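Local coordinates for SAM-dependent methyltransferase (PDB 3KR9), which probably methylates N1 of adenine 22 in tRNA, taking the methyl group from S-adenosylmethionine, at residues L72-A77 and L102-G107. Numbering follows the deposited sequence.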
loop_
_atom_site.group_PDB
_atom_site.type_symbol
_atom_site.label_atom_id
_atom_site.label_comp_id
_atom_site.label_asym_id
_atom_site.label_seq_id
_atom_site.Cartn_x
_atom_site.Cartn_y
_atom_site.Cartn_z
ATOM N N LEU A 72 7.219 -8.424 -18.140
ATOM C CA LEU A 72 7.737 -7.111 -18.328
ATOM C C LEU A 72 6.563 -6.251 -18.818
ATOM O O LEU A 72 6.111 -6.456 -19.930
ATOM C CB LEU A 72 8.801 -7.180 -19.456
ATOM C CG LEU A 72 9.322 -5.812 -19.811
ATOM C CD1 LEU A 72 10.112 -5.264 -18.577
ATOM C CD2 LEU A 72 10.192 -5.912 -21.117
ATOM N N ALA A 73 6.058 -5.340 -17.983
ATOM C CA ALA A 73 4.839 -4.577 -18.310
ATOM C C ALA A 73 4.607 -3.592 -17.208
ATOM O O ALA A 73 5.074 -3.789 -16.057
ATOM C CB ALA A 73 3.622 -5.484 -18.468
ATOM N N ASN A 74 3.943 -2.503 -17.546
ATOM C CA ASN A 74 3.730 -1.466 -16.546
ATOM C C ASN A 74 2.437 -1.686 -15.759
ATOM O O ASN A 74 1.343 -1.768 -16.342
ATOM C CB ASN A 74 3.646 -0.136 -17.224
ATOM C CG ASN A 74 3.547 0.997 -16.239
ATOM O OD1 ASN A 74 4.335 1.107 -15.266
ATOM N ND2 ASN A 74 2.605 1.867 -16.484
ATOM N N GLY A 75 2.580 -1.736 -14.443
ATOM C CA GLY A 75 1.439 -1.819 -13.529
ATOM C C GLY A 75 0.526 -2.961 -13.866
ATOM O O GLY A 75 0.963 -4.097 -13.943
ATOM N N LEU A 76 -0.766 -2.666 -14.046
ATOM C CA LEU A 76 -1.761 -3.732 -14.262
ATOM C C LEU A 76 -1.729 -4.338 -15.661
ATOM O O LEU A 76 -2.406 -5.333 -15.935
ATOM C CB LEU A 76 -3.162 -3.240 -13.899
ATOM C CG LEU A 76 -3.350 -2.825 -12.432
ATOM C CD1 LEU A 76 -4.878 -2.536 -12.141
ATOM C CD2 LEU A 76 -2.765 -3.868 -11.412
ATOM N N ALA A 77 -0.952 -3.751 -16.574
ATOM C CA ALA A 77 -0.672 -4.466 -17.857
ATOM C C ALA A 77 -0.067 -5.885 -17.667
ATOM O O ALA A 77 -0.039 -6.675 -18.587
ATOM C CB ALA A 77 0.254 -3.626 -18.769
ATOM N N LEU A 102 -3.750 1.754 -10.396
ATOM C CA LEU A 102 -5.083 1.131 -10.220
ATOM C C LEU A 102 -6.008 1.731 -11.295
ATOM O O LEU A 102 -6.785 1.032 -11.911
ATOM C CB LEU A 102 -5.628 1.428 -8.824
ATOM C CG LEU A 102 -4.872 0.665 -7.705
ATOM C CD1 LEU A 102 -5.447 0.907 -6.294
ATOM C CD2 LEU A 102 -4.977 -0.804 -8.064
ATOM N N GLU A 103 -5.870 3.026 -11.523
ATOM C CA GLU A 103 -6.784 3.729 -12.450
ATOM C C GLU A 103 -6.640 3.221 -13.875
ATOM O O GLU A 103 -7.606 2.852 -14.509
ATOM C CB GLU A 103 -6.533 5.233 -12.430
ATOM C CG GLU A 103 -7.233 5.959 -13.565
ATOM C CD GLU A 103 -8.540 6.568 -13.134
ATOM O OE1 GLU A 103 -8.510 7.379 -12.184
ATOM O OE2 GLU A 103 -9.578 6.284 -13.765
ATOM N N GLU A 104 -5.413 3.179 -14.367
ATOM C CA GLU A 104 -5.131 2.614 -15.693
ATOM C C GLU A 104 -5.551 1.169 -15.920
ATOM O O GLU A 104 -5.864 0.784 -17.032
ATOM C CB GLU A 104 -3.654 2.801 -16.038
ATOM C CG GLU A 104 -3.236 4.252 -15.896
ATOM C CD GLU A 104 -2.057 4.578 -16.780
ATOM O OE1 GLU A 104 -1.111 3.769 -16.805
ATOM O OE2 GLU A 104 -2.091 5.636 -17.461
ATOM N N GLY A 105 -5.562 0.332 -14.885
ATOM C CA GLY A 105 -6.077 -0.998 -15.138
ATOM C C GLY A 105 -7.431 -1.260 -14.504
ATOM O O GLY A 105 -7.786 -2.399 -14.272
ATOM N N LEU A 106 -8.210 -0.190 -14.271
ATOM C CA LEU A 106 -9.451 -0.255 -13.482
ATOM C C LEU A 106 -10.443 -1.278 -14.034
ATOM O O LEU A 106 -11.125 -2.020 -13.269
ATOM C CB LEU A 106 -10.057 1.160 -13.312
ATOM C CG LEU A 106 -11.349 1.395 -12.515
ATOM C CD1 LEU A 106 -11.128 1.035 -11.051
ATOM C CD2 LEU A 106 -11.922 2.891 -12.682
ATOM N N GLY A 107 -10.482 -1.382 -15.351
ATOM C CA GLY A 107 -11.339 -2.360 -16.007
ATOM C C GLY A 107 -11.086 -3.838 -15.714
ATOM O O GLY A 107 -11.914 -4.661 -16.090
#
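Leu76 reaches out of its loop and lays one methyl, CD1, against the bare backbone of Gly105, where helix 95-104 has just given way to a turn. Leu76 CD1 stands 3.6 Å from Gly105 CA and the same distance from Gly105 O. Further back along the side chain, Leu76 CB lies 3.9 Å from Gly105 CA, so the leucine meets the glycine with its stem as well as its tip. Leu76 CA and Gly105 CA are 5.2 Å apart. Gly105 offers no side chain here, and the Leu76 stem and methyl pack directly on its CA and carbonyl. With CG anti to its own carbonyl carbon (chi1 -62°) and the chain extended beyond it, Leu76 places CD1 beside the last turn of the helix. There Leu76 CD1 lies 4.1 Å from Leu102 O and makes a looser contact with Leu102 CD2; CB of Leu102 points away from the loop, yet its CD2 branch lies against Leu76 CD1. Leu20 and Val22 of strand 17-22, together with Leu109, also touch Leu76, placing it against the central sheet.

At the solvent-exposed side of the contact, Asn74 and Glu104 approach obliquely, the amide and carboxylate planes 83° apart. Asn74 ND2 and Glu104 OE1 remain 4.2 Å from each other, too far for a hydrogen bond, and Glu104 OE1 has a long, weak ion pair with Arg100. No hydrogen bond joins the two segments directly, but Lys108, which follows Gly107 in the chain, donates from NZ to Leu76 O. Apolar packing thus ties the loop following edge strand 68-72 to the C-terminal end of helix 95-104, within the Rossmann-like fold of class I methyltransferases.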